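Local coordinates for protein Esterase/lipase (Uncultured bacterium, PDB 3K6K) that probably hydrolyses carboxylic ester bonds as a bacterial homologue of hormone-sensitive lipase with an alpha/beta hydrolase fold, at residues Ala107-Ala112 with Glu299-Ile304; Ala80-Tyr85 with Lys143-Ala148; Ile71-Asp76 with Val101-Leu106. All blocks are in the same frame, centred on the assembly; numbering follows the deposited sequence.

Contact 1 (Ala107-Ala112 with Glu299-Ile304)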
loop_
_atom_site.group_PDB
_atom_site.type_symbol
_atom_site.label_atom_id
_atom_site.label_comp_id
_atom_site.label_asym_id
_atom_site.label_seq_id
_atom_site.Cartn_x
_atom_site.Cartn_y
_atom_site.Cartn_z
ATOM N N ALA A 107 -13.945 16.473 8.105
ATOM C CA ALA A 107 -15.340 16.898 7.854
ATOM C C ALA A 107 -15.484 17.959 6.702
ATOM O O ALA A 107 -16.247 17.765 5.773
ATOM C CB ALA A 107 -15.987 17.393 9.161
ATOM N N LYS A 108 -14.741 19.057 6.779
ATOM C CA LYS A 108 -14.806 20.086 5.791
ATOM C C LYS A 108 -14.448 19.614 4.353
ATOM O O LYS A 108 -15.247 19.806 3.419
ATOM C CB LYS A 108 -13.896 21.245 6.197
ATOM C CG LYS A 108 -13.926 22.418 5.241
ATOM C CD LYS A 108 -13.242 23.606 5.896
ATOM C CE LYS A 108 -13.297 24.868 5.032
ATOM N NZ LYS A 108 -14.559 25.690 5.261
ATOM N N GLN A 109 -13.263 19.003 4.193
ATOM C CA GLN A 109 -12.783 18.509 2.896
ATOM C C GLN A 109 -13.543 17.282 2.340
ATOM O O GLN A 109 -13.398 16.903 1.163
ATOM C CB GLN A 109 -11.306 18.188 2.986
ATOM C CG GLN A 109 -10.560 19.124 3.870
ATOM C CD GLN A 109 -9.190 19.426 3.397
ATOM O OE1 GLN A 109 -8.261 19.554 4.202
ATOM N NE2 GLN A 109 -9.037 19.583 2.080
ATOM N N SER A 110 -14.359 16.652 3.153
ATOM C CA SER A 110 -15.117 15.546 2.612
ATOM C C SER A 110 -16.608 15.832 2.492
ATOM O O SER A 110 -17.362 14.932 2.103
ATOM C CB SER A 110 -14.903 14.324 3.483
ATOM O OG SER A 110 -15.336 14.701 4.779
ATOM N N SER A 111 -17.039 17.061 2.827
ATOM C CA SER A 111 -18.486 17.446 2.842
ATOM C C SER A 111 -19.363 16.438 3.615
ATOM O O SER A 111 -20.505 16.131 3.228
ATOM C CB SER A 111 -19.055 17.661 1.414
ATOM O OG SER A 111 -18.873 18.997 0.947
ATOM N N ALA A 112 -18.815 15.931 4.703
ATOM C CA ALA A 112 -19.461 14.920 5.485
ATOM C C ALA A 112 -19.812 15.446 6.880
ATOM O O ALA A 112 -19.296 16.484 7.373
ATOM C CB ALA A 112 -18.532 13.702 5.625
ATOM N N GLU A 299 -6.048 13.606 -0.012
ATOM C CA GLU A 299 -6.228 12.318 -0.651
ATOM C C GLU A 299 -7.256 11.411 0.040
ATOM O O GLU A 299 -8.050 10.744 -0.659
ATOM C CB GLU A 299 -4.900 11.581 -0.795
ATOM C CG GLU A 299 -3.967 12.283 -1.701
ATOM C CD GLU A 299 -2.627 11.598 -1.859
ATOM O OE1 GLU A 299 -1.812 12.182 -2.606
ATOM O OE2 GLU A 299 -2.388 10.506 -1.271
ATOM N N ILE A 300 -7.224 11.396 1.385
ATOM C CA ILE A 300 -8.138 10.605 2.186
ATOM C C ILE A 300 -9.549 11.021 1.884
ATOM O O ILE A 300 -10.443 10.167 1.768
ATOM C CB ILE A 300 -7.922 10.779 3.697
ATOM C CG1 ILE A 300 -6.680 10.012 4.208
ATOM C CG2 ILE A 300 -9.151 10.275 4.475
ATOM C CD1 ILE A 300 -6.109 10.639 5.446
ATOM N N CYS A 301 -9.743 12.337 1.763
ATOM C CA CYS A 301 -11.076 12.876 1.513
ATOM C C CYS A 301 -11.515 12.520 0.103
ATOM O O CYS A 301 -12.651 12.119 -0.096
ATOM C CB CYS A 301 -11.175 14.386 1.821
ATOM S SG CYS A 301 -11.173 14.699 3.643
ATOM N N HIS A 302 -10.620 12.641 -0.858
ATOM C CA HIS A 302 -10.949 12.222 -2.196
ATOM C C HIS A 302 -11.411 10.739 -2.155
ATOM O O HIS A 302 -12.441 10.355 -2.757
ATOM C CB HIS A 302 -9.738 12.410 -3.116
ATOM C CG HIS A 302 -10.077 12.385 -4.577
ATOM N ND1 HIS A 302 -10.516 13.506 -5.261
ATOM C CD2 HIS A 302 -10.035 11.380 -5.493
ATOM C CE1 HIS A 302 -10.728 13.195 -6.533
ATOM N NE2 HIS A 302 -10.453 11.911 -6.698
ATOM N N TRP A 303 -10.657 9.910 -1.441
ATOM C CA TRP A 303 -10.990 8.523 -1.327
ATOM C C TRP A 303 -12.368 8.411 -0.734
ATOM O O TRP A 303 -13.226 7.684 -1.254
ATOM C CB TRP A 303 -10.019 7.827 -0.429
ATOM C CG TRP A 303 -10.071 6.339 -0.518
ATOM C CD1 TRP A 303 -9.385 5.513 -1.432
ATOM C CD2 TRP A 303 -10.754 5.457 0.367
ATOM N NE1 TRP A 303 -9.670 4.189 -1.159
ATOM C CE2 TRP A 303 -10.495 4.132 -0.062
ATOM C CE3 TRP A 303 -11.550 5.649 1.477
ATOM C CZ2 TRP A 303 -11.009 3.010 0.624
ATOM C CZ3 TRP A 303 -12.072 4.556 2.118
ATOM C CH2 TRP A 303 -11.793 3.244 1.699
ATOM N N ILE A 304 -12.578 9.111 0.363
ATOM C CA ILE A 304 -13.806 8.939 1.051
ATOM C C ILE A 304 -14.922 9.341 0.126
ATOM O O ILE A 304 -15.832 8.573 -0.132
ATOM C CB ILE A 304 -13.887 9.716 2.383
ATOM C CG1 ILE A 304 -13.120 8.973 3.470
ATOM C CG2 ILE A 304 -15.369 9.869 2.834
ATOM C CD1 ILE A 304 -12.874 9.814 4.704
#
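Cys301 pushes its thiol against the last turn of helix 96-110, where SG overlaps the backbone and CB of Gln109 and the CB of Ser110. This is a helix-helix contact of the alpha/beta hydrolase fold, with helix 96-110 and the C-terminal helix 291-305 lying on the same face of the central sheet. The backbones come close, Ser110 CA standing 5.0 Å from Cys301 CA, because only small groups lie between them. The sulfur sits 3.6 Å from Gln109 CB and 3.8 Å from Ser110 CB, touching both residues at the root of the side chain. Cys301 turns SG away from its own carbonyl carbon and beside its backbone N (chi1 -73°), which points the sulfur at the last turn of helix 96-110. No hydrogen bond crosses between the segments; the grip is van der Waals contact, and it is largely buried. Ser111 takes positive phi (49°) in a Schellman motif, and the chain turns off toward strand 113-117. On the sheet side Ile304 and Ala112 rest on Ile83 of strand 82-86, while Ile300 reaches Val182 and Leu184 of strand 180-184. The thiol-bearing carbon also meets a carbonyl, Cys301 CB lying 3.4 Å from Gln109 O.

Contact 2 (Ala80-Tyr85 with Lys143-Ala148)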
loop_
_atom_site.group_PDB
_atom_site.type_symbol
_atom_site.label_atom_id
_atom_site.label_comp_id
_atom_site.label_asym_id
_atom_site.label_seq_id
_atom_site.Cartn_x
_atom_site.Cartn_y
_atom_site.Cartn_z
ATOM N N ALA A 80 -24.742 14.064 2.489
ATOM C CA ALA A 80 -25.395 13.103 3.388
ATOM C C ALA A 80 -24.485 11.956 3.831
ATOM O O ALA A 80 -24.941 11.046 4.496
ATOM C CB ALA A 80 -26.656 12.557 2.765
ATOM N N ALA A 81 -23.209 12.018 3.483
ATOM C CA ALA A 81 -22.203 11.075 3.999
ATOM C C ALA A 81 -21.943 11.236 5.516
ATOM O O ALA A 81 -21.989 12.340 6.058
ATOM C CB ALA A 81 -20.915 11.238 3.212
ATOM N N HIS A 82 -21.688 10.141 6.201
ATOM C CA HIS A 82 -21.291 10.188 7.587
ATOM C C HIS A 82 -19.966 9.488 7.735
ATOM O O HIS A 82 -19.774 8.419 7.083
ATOM C CB HIS A 82 -22.331 9.473 8.436
ATOM C CG HIS A 82 -23.682 10.119 8.371
ATOM N ND1 HIS A 82 -24.105 11.046 9.303
ATOM C CD2 HIS A 82 -24.662 10.040 7.437
ATOM C CE1 HIS A 82 -25.306 11.480 8.963
ATOM N NE2 HIS A 82 -25.667 10.884 7.841
ATOM N N ILE A 83 -19.071 10.075 8.566
ATOM C CA ILE A 83 -17.821 9.480 8.965
ATOM C C ILE A 83 -17.915 9.173 10.468
ATOM O O ILE A 83 -18.165 10.058 11.291
ATOM C CB ILE A 83 -16.530 10.407 8.695
ATOM C CG1 ILE A 83 -16.466 10.899 7.236
ATOM C CG2 ILE A 83 -15.249 9.653 9.079
ATOM C CD1 ILE A 83 -15.368 11.922 6.929
ATOM N N LEU A 84 -17.702 7.927 10.837
ATOM C CA LEU A 84 -17.721 7.617 12.212
ATOM C C LEU A 84 -16.246 7.491 12.609
ATOM O O LEU A 84 -15.594 6.573 12.141
ATOM C CB LEU A 84 -18.438 6.281 12.416
ATOM C CG LEU A 84 -18.445 5.728 13.846
ATOM C CD1 LEU A 84 -18.907 6.869 14.817
ATOM C CD2 LEU A 84 -19.340 4.477 13.982
ATOM N N TYR A 85 -15.756 8.412 13.458
ATOM C CA TYR A 85 -14.324 8.533 13.784
ATOM C C TYR A 85 -13.910 8.012 15.194
ATOM O O TYR A 85 -14.518 8.386 16.199
ATOM C CB TYR A 85 -13.807 9.980 13.570
ATOM C CG TYR A 85 -12.293 10.039 13.539
ATOM C CD1 TYR A 85 -11.553 10.109 14.723
ATOM C CD2 TYR A 85 -11.593 9.995 12.309
ATOM C CE1 TYR A 85 -10.144 10.100 14.680
ATOM C CE2 TYR A 85 -10.219 9.994 12.250
ATOM C CZ TYR A 85 -9.485 10.048 13.440
ATOM O OH TYR A 85 -8.105 10.030 13.396
ATOM N N LYS A 143 -29.100 3.548 11.658
ATOM C CA LYS A 143 -30.452 4.241 11.714
ATOM C C LYS A 143 -30.440 5.734 11.358
ATOM O O LYS A 143 -31.329 6.156 10.622
ATOM C CB LYS A 143 -31.187 4.073 13.063
ATOM C CG LYS A 143 -30.929 2.734 13.798
ATOM C CD LYS A 143 -31.981 2.445 14.864
ATOM C CE LYS A 143 -31.798 1.028 15.448
ATOM N NZ LYS A 143 -32.927 0.621 16.350
ATOM N N THR A 144 -29.483 6.528 11.884
ATOM C CA THR A 144 -29.404 7.970 11.570
ATOM C C THR A 144 -29.056 8.196 10.099
ATOM O O THR A 144 -29.675 9.039 9.443
ATOM C CB THR A 144 -28.395 8.767 12.446
ATOM O OG1 THR A 144 -28.786 8.723 13.822
ATOM C CG2 THR A 144 -28.331 10.252 12.006
ATOM N N ALA A 145 -28.076 7.437 9.586
ATOM C CA ALA A 145 -27.664 7.548 8.189
ATOM C C ALA A 145 -28.625 6.860 7.200
ATOM O O ALA A 145 -28.617 7.125 5.977
ATOM C CB ALA A 145 -26.253 7.043 8.023
ATOM N N GLY A 146 -29.423 5.944 7.721
ATOM C CA GLY A 146 -30.428 5.301 6.899
ATOM C C GLY A 146 -29.904 4.173 6.046
ATOM O O GLY A 146 -30.708 3.371 5.556
ATOM N N SER A 147 -28.574 4.095 5.877
ATOM C CA SER A 147 -27.911 3.061 5.048
ATOM C C SER A 147 -26.419 2.892 5.390
ATOM O O SER A 147 -25.729 3.888 5.676
ATOM C CB SER A 147 -28.020 3.447 3.577
ATOM O OG SER A 147 -27.245 2.583 2.763
ATOM N N ALA A 148 -25.900 1.664 5.327
ATOM C CA ALA A 148 -24.463 1.463 5.597
ATOM C C ALA A 148 -23.537 2.047 4.521
ATOM O O ALA A 148 -22.333 2.162 4.785
ATOM C CB ALA A 148 -24.114 -0.002 5.863
#
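The start of strand 82-86 runs past the C-terminal end of helix 129-145, the nearest backbone approach being 6.9 Å between His82 CA and Ala145 CA. Across that gap the imidazole of His82 meets the methyl of Ala145. CB of Ala145 comes to 3.4 Å from CD2 of His82 and to 3.9 Å from NE2 of His82, so CD2 takes the closest touch, the methyl approaching obliquely. The ring reaches the helix with CG beside the backbone N of His82 (chi1 -62°). A looser touch follows at the other end of the ring, Thr144 CG2 lying 4.5 Å from His82 CE1. What fixes the ring's rotation is probably Trp115 of strand 113-117, whose NE1 is hydrogen-bonded to His82 ND1 and whose ring also meets the imidazole. After Ala145 the helix ends and Gly146 takes positive phi (81°), backbone angles at which a CB would press on the preceding carbonyl oxygen. The chain then heads for strand 151-156, which pairs with strand 82-86 through His82. In the alpha/beta hydrolase fold of this protein, helix 129-145 is the connection of a beta-alpha-beta crossover from strand 113-117 to strand 151-156, with strand 82-86 lying between them in the sheet.

Contact 3 (Ile71-Asp76 with Val101-Leu106)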
loop_
_atom_site.group_PDB
_atom_site.type_symbol
_atom_site.label_atom_id
_atom_site.label_comp_id
_atom_site.label_asym_id
_atom_site.label_seq_id
_atom_site.Cartn_x
_atom_site.Cartn_y
_atom_site.Cartn_z
ATOM N N ILE A 71 -18.740 14.168 19.593
ATOM C CA ILE A 71 -18.815 15.478 19.014
ATOM C C ILE A 71 -19.090 15.299 17.535
ATOM O O ILE A 71 -18.263 14.745 16.805
ATOM C CB ILE A 71 -17.519 16.293 19.220
ATOM C CG1 ILE A 71 -17.230 16.496 20.699
ATOM C CG2 ILE A 71 -17.566 17.627 18.437
ATOM C CD1 ILE A 71 -15.840 17.200 20.919
ATOM N N ARG A 72 -20.262 15.754 17.107
ATOM C CA ARG A 72 -20.657 15.731 15.723
ATOM C C ARG A 72 -20.131 16.996 15.083
ATOM O O ARG A 72 -20.138 18.067 15.723
ATOM C CB ARG A 72 -22.180 15.661 15.642
ATOM C CG ARG A 72 -22.730 15.507 14.249
ATOM C CD ARG A 72 -24.251 15.339 14.195
ATOM N NE ARG A 72 -24.956 16.614 14.155
ATOM C CZ ARG A 72 -25.914 16.943 15.017
ATOM N NH1 ARG A 72 -26.287 16.071 15.970
ATOM N NH2 ARG A 72 -26.507 18.134 14.912
ATOM N N GLN A 73 -19.675 16.886 13.832
ATOM C CA GLN A 73 -18.883 17.930 13.191
ATOM C C GLN A 73 -19.249 17.986 11.724
ATOM O O GLN A 73 -19.289 16.936 11.023
ATOM C CB GLN A 73 -17.357 17.636 13.350
ATOM C CG GLN A 73 -16.936 17.183 14.745
ATOM C CD GLN A 73 -15.451 16.842 14.948
ATOM O OE1 GLN A 73 -15.117 16.078 15.874
ATOM N NE2 GLN A 73 -14.567 17.429 14.159
ATOM N N ALA A 74 -19.504 19.195 11.251
ATOM C CA ALA A 74 -19.933 19.419 9.881
ATOM C C ALA A 74 -20.046 20.912 9.528
ATOM O O ALA A 74 -20.270 21.783 10.411
ATOM C CB ALA A 74 -21.256 18.760 9.655
ATOM N N THR A 75 -19.938 21.201 8.261
ATOM C CA THR A 75 -20.373 22.444 7.731
ATOM C C THR A 75 -21.872 22.432 7.420
ATOM O O THR A 75 -22.483 21.424 7.212
ATOM C CB THR A 75 -19.635 22.855 6.443
ATOM O OG1 THR A 75 -19.841 21.883 5.420
ATOM C CG2 THR A 75 -18.230 23.047 6.682
ATOM N N ASP A 76 -22.415 23.626 7.413
ATOM C CA ASP A 76 -23.652 24.020 6.800
ATOM C C ASP A 76 -23.803 23.418 5.400
ATOM O O ASP A 76 -24.870 23.034 4.985
ATOM C CB ASP A 76 -23.612 25.539 6.727
ATOM C CG ASP A 76 -24.920 26.151 6.407
ATOM O OD1 ASP A 76 -24.897 27.102 5.633
ATOM O OD2 ASP A 76 -25.959 25.713 6.907
ATOM N N VAL A 101 -8.420 19.055 15.616
ATOM C CA VAL A 101 -7.517 19.466 14.564
ATOM C C VAL A 101 -7.555 18.573 13.319
ATOM O O VAL A 101 -7.664 19.059 12.249
ATOM C CB VAL A 101 -6.054 19.748 15.034
ATOM C CG1 VAL A 101 -5.420 18.568 15.650
ATOM C CG2 VAL A 101 -5.250 20.233 13.913
ATOM N N LEU A 102 -7.500 17.273 13.498
ATOM C CA LEU A 102 -7.515 16.347 12.409
ATOM C C LEU A 102 -8.954 16.205 11.817
ATOM O O LEU A 102 -9.126 16.363 10.600
ATOM C CB LEU A 102 -6.927 15.028 12.870
ATOM C CG LEU A 102 -6.983 13.814 11.919
ATOM C CD1 LEU A 102 -6.793 14.184 10.481
ATOM C CD2 LEU A 102 -5.918 12.802 12.317
ATOM N N THR A 103 -9.963 15.954 12.677
ATOM C CA THR A 103 -11.329 15.546 12.266
ATOM C C THR A 103 -12.174 16.640 11.659
ATOM O O THR A 103 -13.032 16.376 10.815
ATOM C CB THR A 103 -12.130 14.883 13.413
ATOM O OG1 THR A 103 -12.373 15.822 14.478
ATOM C CG2 THR A 103 -11.388 13.677 13.947
ATOM N N THR A 104 -11.923 17.876 12.076
ATOM C CA THR A 104 -12.599 19.007 11.470
ATOM C C THR A 104 -12.140 19.167 10.050
ATOM O O THR A 104 -12.935 19.562 9.183
ATOM C CB THR A 104 -12.399 20.343 12.250
ATOM O OG1 THR A 104 -11.002 20.577 12.443
ATOM C CG2 THR A 104 -13.125 20.304 13.632
ATOM N N GLN A 105 -10.870 18.865 9.792
ATOM C CA GLN A 105 -10.396 18.849 8.387
ATOM C C GLN A 105 -11.070 17.702 7.630
ATOM O O GLN A 105 -11.586 17.902 6.537
ATOM C CB GLN A 105 -8.847 18.791 8.253
ATOM C CG GLN A 105 -8.082 19.960 8.820
ATOM C CD GLN A 105 -8.362 21.285 8.076
ATOM O OE1 GLN A 105 -8.040 22.408 8.571
ATOM N NE2 GLN A 105 -8.955 21.168 6.896
ATOM N N LEU A 106 -11.118 16.506 8.214
ATOM C CA LEU A 106 -11.798 15.397 7.526
ATOM C C LEU A 106 -13.224 15.859 7.159
ATOM O O LEU A 106 -13.670 15.662 6.027
ATOM C CB LEU A 106 -11.737 14.137 8.361
ATOM C CG LEU A 106 -10.339 13.573 8.590
ATOM C CD1 LEU A 106 -10.355 12.446 9.644
ATOM C CD2 LEU A 106 -9.745 13.099 7.260
#
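Gln73 and Thr103 make the polar part of this contact: the amide NE2 of Gln73 donates a hydrogen bond to Thr103 OG1 at 2.7 Å. The bond is short but bent, with an N-H...O angle of 140°, and the hydroxyl stands 19° out of the amide plane. The two side chains meet at about a right angle. Gln73 reaches the helix from the strand with its chain extended beyond CG (chi2 178°), carrying the amide straight out to the hydroxyl. Thr103 OG1 also has a weak hydrogen bond to His99 O, one turn back along its own helix.

The other touch is van der Waals: the methyl of Thr104 lies against the same amide, CG2 being 3.3 Å from Gln73 NE2, so the nitrogen has Thr103's hydroxyl as its bonded partner and Thr104's methyl packed roughly at right angles to that bond. Thr104 OG1 is engaged with Leu100 O and Ala55 N. All three touching residues are buried, and the bond to Thr103 gives the buried amide nitrogen a polar partner.

Strand 68-74 lies between strands 59-65 and 113-117, both antiparallel to it, and helix 96-110 packs across this end of the sheet: Gln73 touches Leu60 and Ser116 on the two flanking strands as well as Leu100 on the helix, and Thr103 also rests on Leu114.

From the N terminus, strand 68-74 opens contact 3, which closes at helix 96-110 after a loop that takes in strand 82-86. That strand opens contact 2 inside this loop, so contacts 2 and 3 cross; contact 2 closes much later, at the end of helix 129-145. Contact 1 starts on the end of helix 96-110, after contact 3 has closed, and therefore follows it in series, yet it crosses contact 2 on its long way to helix 291-305. Helix 96-110 thus serves both contacts 1 and 3, where Cys301 SG packs on Leu106 O. Ile83 and Tyr85 of strand 82-86 join all three: Ile83 CD1 touches Ile304 CD1, and Tyr85 packs on Leu106 and Thr103.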